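Local coordinates for protein geranylgeranyl pyrophosphate synthase (Corynebacterium glutamicum, PDB 3LMD) that probably makes long-chain isoprenoid diphosphates by magnesium-dependent addition of isopentenyl diphosphate units to an allylic diphosphate, as a member of the FPP/GGPP synthase family, at residues V97-V102 and S151-Q156; V162-E167 and A207-A212. All coordinates share one frame; numbering follows the deposited sequence.

Contact 1: residues V97-V102 and S151-Q156; sequences VIKAAV and SGLMSQ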
ATOM      1  N   VAL A  97      21.972  -1.406   7.861  1.00 29.01           N
ATOM      2  CA  VAL A  97      22.195  -0.881   6.503  1.00 28.80           C
ATOM      3  C   VAL A  97      21.649  -1.851   5.449  1.00 31.10           C
ATOM      4  O   VAL A  97      20.951  -1.442   4.520  1.00 26.13           O
ATOM      5  CB  VAL A  97      23.702  -0.622   6.217  1.00 27.51           C
ATOM      6  CG1 VAL A  97      23.918  -0.260   4.745  1.00 25.53           C
ATOM      7  CG2 VAL A  97      24.239   0.497   7.082  1.00 28.47           C
ATOM      8  N   ILE A  98      21.973  -3.139   5.581  1.00 27.05           N
ATOM      9  CA  ILE A  98      21.420  -4.166   4.688  1.00 24.76           C
ATOM     10  C   ILE A  98      19.904  -4.176   4.751  1.00 26.53           C
ATOM     11  O   ILE A  98      19.230  -4.260   3.725  1.00 26.74           O
ATOM     12  CB  ILE A  98      21.876  -5.592   5.097  1.00 31.85           C
ATOM     13  CG1 ILE A  98      23.398  -5.721   5.052  1.00 44.68           C
ATOM     14  CG2 ILE A  98      21.226  -6.662   4.226  1.00 28.62           C
ATOM     15  CD1 ILE A  98      23.986  -5.239   3.817  1.00 39.46           C
ATOM     16  N   LYS A  99      19.363  -4.141   5.954  1.00 24.08           N
ATOM     17  CA  LYS A  99      17.909  -4.179   6.107  1.00 26.69           C
ATOM     18  C   LYS A  99      17.217  -2.919   5.515  1.00 24.97           C
ATOM     19  O   LYS A  99      16.150  -3.014   4.889  1.00 25.53           O
ATOM     20  CB  LYS A  99      17.577  -4.322   7.603  1.00 29.81           C
ATOM     21  CG  LYS A  99      16.150  -4.641   7.929  1.00 36.60           C
ATOM     22  CD  LYS A  99      15.978  -5.024   9.435  1.00 41.50           C
ATOM     23  CE  LYS A  99      16.858  -6.210   9.855  1.00 36.57           C
ATOM     24  NZ  LYS A  99      16.445  -6.807  11.167  1.00 30.86           N
ATOM     25  N   ALA A 100      17.786  -1.744   5.765  1.00 25.31           N
ATOM     26  CA  ALA A 100      17.290  -0.517   5.113  1.00 25.78           C
ATOM     27  C   ALA A 100      17.328  -0.601   3.582  1.00 26.05           C
ATOM     28  O   ALA A 100      16.393  -0.158   2.918  1.00 25.89           O
ATOM     29  CB  ALA A 100      18.044   0.725   5.622  1.00 25.55           C
ATOM     30  N   ALA A 101      18.381  -1.178   3.009  1.00 21.99           N
ATOM     31  CA  ALA A 101      18.510  -1.292   1.557  1.00 23.60           C
ATOM     32  C   ALA A 101      17.415  -2.187   1.011  1.00 24.94           C
ATOM     33  O   ALA A 101      16.867  -1.932  -0.083  1.00 25.50           O
ATOM     34  CB  ALA A 101      19.904  -1.846   1.156  1.00 24.47           C
ATOM     35  N   VAL A 102      17.064  -3.201   1.791  1.00 21.86           N
ATOM     36  CA  VAL A 102      16.012  -4.117   1.398  1.00 23.51           C
ATOM     37  C   VAL A 102      14.675  -3.375   1.433  1.00 19.24           C
ATOM     38  O   VAL A 102      13.842  -3.545   0.549  1.00 23.59           O
ATOM     39  CB  VAL A 102      15.983  -5.390   2.282  1.00 25.77           C
ATOM     40  CG1 VAL A 102      14.661  -6.199   2.069  1.00 24.53           C
ATOM     41  CG2 VAL A 102      17.246  -6.267   2.011  1.00 23.00           C
ATOM     42  N   SER A 151       7.100  -2.788   6.078  1.00 24.83           N
ATOM     43  CA  SER A 151       6.771  -2.264   7.409  1.00 24.90           C
ATOM     44  C   SER A 151       7.306  -3.153   8.525  1.00 25.62           C
ATOM     45  O   SER A 151       7.744  -2.645   9.572  1.00 25.19           O
ATOM     46  CB  SER A 151       5.247  -2.127   7.568  1.00 29.32           C
ATOM     47  OG  SER A 151       4.754  -1.245   6.582  1.00 34.69           O
ATOM     48  N   GLY A 152       7.249  -4.472   8.333  1.00 26.99           N
ATOM     49  CA  GLY A 152       7.829  -5.411   9.315  1.00 25.14           C
ATOM     50  C   GLY A 152       9.297  -5.074   9.573  1.00 24.87           C
ATOM     51  O   GLY A 152       9.728  -4.926  10.741  1.00 24.51           O
ATOM     52  N   LEU A 153      10.078  -4.947   8.495  1.00 24.98           N
ATOM     53  CA  LEU A 153      11.513  -4.604   8.645  1.00 28.26           C
ATOM     54  C   LEU A 153      11.727  -3.220   9.265  1.00 28.64           C
ATOM     55  O   LEU A 153      12.609  -3.015  10.116  1.00 25.34           O
ATOM     56  CB  LEU A 153      12.239  -4.664   7.297  1.00 28.89           C
ATOM     57  CG  LEU A 153      12.372  -6.051   6.659  1.00 30.45           C
ATOM     58  CD1 LEU A 153      13.056  -5.920   5.285  1.00 26.68           C
ATOM     59  CD2 LEU A 153      13.167  -6.987   7.612  1.00 31.98           C
ATOM     60  N   MET A 154      10.937  -2.253   8.834  1.00 23.90           N
ATOM     61  CA  MET A 154      11.033  -0.882   9.398  1.00 23.39           C
ATOM     62  C   MET A 154      10.752  -0.847  10.881  1.00 24.41           C
ATOM     63  O   MET A 154      11.309  -0.009  11.586  1.00 27.82           O
ATOM     64  CB  MET A 154      10.040   0.089   8.677  1.00 24.34           C
ATOM     65  CG  MET A 154      10.502   0.365   7.255  1.00 28.22           C
ATOM     66  SD  MET A 154       9.587   1.786   6.504  1.00 24.02           S
ATOM     67  CE  MET A 154       8.116   1.581   7.298  1.00 23.41           C
ATOM     68  N   SER A 155       9.868  -1.724  11.364  1.00 25.91           N
ATOM     69  CA  SER A 155       9.608  -1.807  12.810  1.00 25.81           C
ATOM     70  C   SER A 155      10.870  -2.149  13.599  1.00 30.77           C
ATOM     71  O   SER A 155      10.965  -1.855  14.792  1.00 27.48           O
ATOM     72  CB  SER A 155       8.496  -2.819  13.149  1.00 26.38           C
ATOM     73  OG  SER A 155       8.943  -4.198  13.110  1.00 25.78           O
ATOM     74  N   GLN A 156      11.843  -2.757  12.929  1.00 26.04           N
ATOM     75  CA  GLN A 156      13.094  -3.103  13.588  1.00 29.97           C
ATOM     76  C   GLN A 156      14.146  -2.018  13.364  1.00 33.20           C
ATOM     77  O   GLN A 156      15.179  -1.997  14.047  1.00 34.92           O
ATOM     78  CB  GLN A 156      13.617  -4.460  13.085  1.00 27.41           C
ATOM     79  CG  GLN A 156      12.643  -5.621  13.374  1.00 26.93           C
ATOM     80  CD  GLN A 156      13.238  -6.958  12.972  1.00 30.30           C
ATOM     81  OE1 GLN A 156      13.655  -7.134  11.825  1.00 28.83           O
ATOM     82  NE2 GLN A 156      13.307  -7.892  13.919  1.00 28.00           N
TER

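Contact 2: residues V162-E167 and A207-A212; sequences VAHFAE and AGYLGA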
ATOM      1  N   VAL A 162      10.679   4.994   9.805  1.00 22.30           N
ATOM      2  CA  VAL A 162       9.254   4.940   9.457  1.00 25.86           C
ATOM      3  C   VAL A 162       8.760   6.337   9.001  1.00 26.70           C
ATOM      4  O   VAL A 162       8.021   6.454   8.035  1.00 24.54           O
ATOM      5  CB  VAL A 162       8.387   4.430  10.636  1.00 26.71           C
ATOM      6  CG1 VAL A 162       6.882   4.440  10.282  1.00 24.47           C
ATOM      7  CG2 VAL A 162       8.808   2.972  11.043  1.00 28.81           C
ATOM      8  N   ALA A 163       9.176   7.385   9.713  1.00 26.12           N
ATOM      9  CA  ALA A 163       8.770   8.759   9.395  1.00 24.29           C
ATOM     10  C   ALA A 163       9.299   9.121   8.018  1.00 24.21           C
ATOM     11  O   ALA A 163       8.589   9.715   7.180  1.00 25.96           O
ATOM     12  CB  ALA A 163       9.354   9.717  10.435  1.00 27.12           C
ATOM     13  N   HIS A 164      10.562   8.769   7.774  1.00 24.36           N
ATOM     14  CA  HIS A 164      11.181   9.046   6.482  1.00 28.51           C
ATOM     15  C   HIS A 164      10.499   8.253   5.367  1.00 27.37           C
ATOM     16  O   HIS A 164      10.250   8.777   4.280  1.00 28.25           O
ATOM     17  CB  HIS A 164      12.675   8.723   6.527  1.00 31.26           C
ATOM     18  CG  HIS A 164      13.338   8.830   5.201  1.00 39.64           C
ATOM     19  ND1 HIS A 164      13.788  10.031   4.693  1.00 44.21           N
ATOM     20  CD2 HIS A 164      13.584   7.896   4.246  1.00 36.50           C
ATOM     21  CE1 HIS A 164      14.301   9.830   3.487  1.00 40.69           C
ATOM     22  NE2 HIS A 164      14.188   8.544   3.194  1.00 41.42           N
ATOM     23  N   PHE A 165      10.185   6.990   5.639  1.00 25.32           N
ATOM     24  CA  PHE A 165       9.414   6.177   4.686  1.00 25.83           C
ATOM     25  C   PHE A 165       8.067   6.817   4.366  1.00 28.59           C
ATOM     26  O   PHE A 165       7.656   6.906   3.196  1.00 24.60           O
ATOM     27  CB  PHE A 165       9.180   4.750   5.245  1.00 24.54           C
ATOM     28  CG  PHE A 165       8.165   3.950   4.451  1.00 24.18           C
ATOM     29  CD1 PHE A 165       8.552   3.247   3.318  1.00 28.63           C
ATOM     30  CD2 PHE A 165       6.819   3.984   4.784  1.00 29.21           C
ATOM     31  CE1 PHE A 165       7.600   2.526   2.572  1.00 26.39           C
ATOM     32  CE2 PHE A 165       5.859   3.280   4.036  1.00 30.45           C
ATOM     33  CZ  PHE A 165       6.257   2.556   2.912  1.00 31.76           C
ATOM     34  N   ALA A 166       7.362   7.268   5.401  1.00 25.24           N
ATOM     35  CA  ALA A 166       6.040   7.850   5.189  1.00 24.81           C
ATOM     36  C   ALA A 166       6.119   9.020   4.195  1.00 25.20           C
ATOM     37  O   ALA A 166       5.279   9.143   3.284  1.00 23.37           O
ATOM     38  CB  ALA A 166       5.424   8.302   6.516  1.00 24.07           C
ATOM     39  N   GLU A 167       7.146   9.854   4.351  1.00 25.85           N
ATOM     40  CA  GLU A 167       7.342  11.006   3.472  1.00 29.69           C
ATOM     41  C   GLU A 167       7.722  10.560   2.080  1.00 29.95           C
ATOM     42  O   GLU A 167       7.151  11.014   1.090  1.00 24.46           O
ATOM     43  CB  GLU A 167       8.448  11.924   4.009  1.00 30.85           C
ATOM     44  CG  GLU A 167       8.608  13.172   3.144  1.00 41.26           C
ATOM     45  CD  GLU A 167       9.702  14.119   3.618  1.00 58.93           C
ATOM     46  OE1 GLU A 167      10.243  13.927   4.729  1.00 58.20           O
ATOM     47  OE2 GLU A 167      10.008  15.072   2.865  1.00 70.55           O
ATOM     48  N   ALA A 207      17.428   6.079  -0.472  1.00 23.63           N
ATOM     49  CA  ALA A 207      18.485   5.088  -0.352  1.00 26.10           C
ATOM     50  C   ALA A 207      19.763   5.729   0.234  1.00 28.31           C
ATOM     51  O   ALA A 207      20.393   5.147   1.113  1.00 24.43           O
ATOM     52  CB  ALA A 207      18.777   4.491  -1.679  1.00 23.47           C
ATOM     53  N   GLY A 208      20.130   6.921  -0.239  1.00 23.90           N
ATOM     54  CA  GLY A 208      21.349   7.615   0.293  1.00 23.95           C
ATOM     55  C   GLY A 208      21.135   7.996   1.758  1.00 27.77           C
ATOM     56  O   GLY A 208      21.988   7.769   2.617  1.00 27.91           O
ATOM     57  N   TYR A 209      19.970   8.548   2.048  1.00 25.73           N
ATOM     58  CA  TYR A 209      19.638   8.988   3.403  1.00 25.11           C
ATOM     59  C   TYR A 209      19.724   7.805   4.390  1.00 27.57           C
ATOM     60  O   TYR A 209      20.401   7.876   5.426  1.00 28.62           O
ATOM     61  CB  TYR A 209      18.212   9.601   3.431  1.00 26.06           C
ATOM     62  CG  TYR A 209      17.796   9.988   4.846  1.00 26.41           C
ATOM     63  CD1 TYR A 209      18.165  11.224   5.395  1.00 33.88           C
ATOM     64  CD2 TYR A 209      17.066   9.100   5.647  1.00 26.36           C
ATOM     65  CE1 TYR A 209      17.797  11.582   6.731  1.00 32.62           C
ATOM     66  CE2 TYR A 209      16.699   9.442   6.999  1.00 34.61           C
ATOM     67  CZ  TYR A 209      17.076  10.679   7.511  1.00 42.38           C
ATOM     68  OH  TYR A 209      16.729  11.019   8.799  1.00 46.27           O
ATOM     69  N   LEU A 210      19.057   6.701   4.048  1.00 23.61           N
ATOM     70  CA  LEU A 210      18.922   5.569   4.948  1.00 24.40           C
ATOM     71  C   LEU A 210      20.241   4.810   5.096  1.00 26.98           C
ATOM     72  O   LEU A 210      20.582   4.403   6.201  1.00 29.67           O
ATOM     73  CB  LEU A 210      17.815   4.636   4.440  1.00 25.86           C
ATOM     74  CG  LEU A 210      16.386   5.202   4.664  1.00 23.97           C
ATOM     75  CD1 LEU A 210      15.381   4.192   4.008  1.00 23.94           C
ATOM     76  CD2 LEU A 210      16.057   5.459   6.146  1.00 31.57           C
ATOM     77  N   GLY A 211      20.949   4.596   3.991  1.00 26.76           N
ATOM     78  CA  GLY A 211      22.242   3.915   4.035  1.00 27.60           C
ATOM     79  C   GLY A 211      23.194   4.675   4.939  1.00 32.29           C
ATOM     80  O   GLY A 211      23.830   4.078   5.803  1.00 30.49           O
ATOM     81  N   ALA A 212      23.262   5.993   4.772  1.00 26.91           N
ATOM     82  CA  ALA A 212      24.165   6.805   5.586  1.00 29.04           C
ATOM     83  C   ALA A 212      23.691   6.876   7.043  1.00 32.83           C
ATOM     84  O   ALA A 212      24.500   6.761   7.972  1.00 32.57           O
ATOM     85  CB  ALA A 212      24.320   8.214   4.996  1.00 29.63           C
TER

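Contact 1: residues V97-V102 and S151-Q156
Lys99 leaves its helix with CG trans to the backbone N (chi1 -169°), runs out toward Leu153, and then bends at chi3, a kink that turns its ammonium group to the amide of Gln156. The first methylenes of the lysine chain are used as a hydrocarbon: CG lies 3.8 Å from CD2 of Leu153, and CD touches the same methyl. Beyond the bend, NZ donates a hydrogen bond to OE1 of Gln156 at 2.9 Å. The nitrogen approaches from well above the plane of the amide, 58° out of it, so the bond does not follow a lone pair of the oxygen. Glu95, one turn earlier, forms a long, weak ion pair with the same ammonium group. A lysine suits this partly exposed place, since its methylenes can cover a leucine while its charge stays at the polar margin; glutamine offers a neutral acceptor on a long, extended arm.

Leu153 faces the other helix between two neighbours one turn apart. Its CD2 branch meets Lys99, while CD1 reaches CG1 of Val102 at 3.6 Å, the two side chains crossing at about a right angle. The branched, apolar pair closes the buried end of the contact, and Leu153 also packs on Glu54 of helix 34-55.

The axes of the two segments come within 9.7 Å and run largely antiparallel, at 150°, with Leu153 opposite Lys99. This is side-chain-mediated packing of neighbouring antiparallel helices, as in the all-helical isoprenyl diphosphate synthase fold.

Contact 2: residues V162-E167 and A207-A212
An offset aromatic stack joins helix 159-181 to helix 188-214 within the all-helical polyprenyl synthase fold, with His164 and Tyr209 as its two rings. Their planes are nearly parallel, inclined by 14°, and their centroids lie 4.3 Å apart. The rings are displaced so that CD2 of Tyr209 sits over the centre of the imidazole, 3.5 Å from ND1 of His164, and the CD2 side of the phenol does most of the touching. Both chi1 torsions are extended (173° for His164 and 176° for Tyr209), and the two side chains run past each other in opposite directions.

Leu210 adds an aliphatic contact, its CG 3.9 Å from CD2 of His164, and continues into the buried packing against Ala100 and Val104 of helix 95-118. The imidazole is suited to its partly exposed place because it offers a flat surface for stacking and a polar rim: NE2 is hydrogen-bonded to the hydroxyl of Ser206, just before 207-212. That bond and the stack together should restrict rotation of the ring. Tyrosine supplies a broad ring to the stack and also packs on Ile222 and Lys226 of helix 219-246.

No hydrogen bond links the two segments themselves; a stacked ring pair and a leucine join these helices, in the manner of an isoprenyl synthase helical bundle.

How the contacts relate
Contact 1 and contact 2 have centres about 10 Å apart, on the same side of the chain's centre, and touch directly. Helix 132-157 is followed at once by helix 159-181, and across this junction CB of Met154 lies 3.9 Å from CG2 of Val162. The other two helices meet where CB of Ala100 lies 4.1 Å from CB of Leu210; the small side chain of Ala100 is consistent with this close approach. The four segments thus form one continuous helical cluster. Both contacts also border the dimer interface: Ser155 packs on Ala163 of the second subunit. Both lie away from the residues seen to bind calcium, Asp115, Asp119, Glu302 and Ser305.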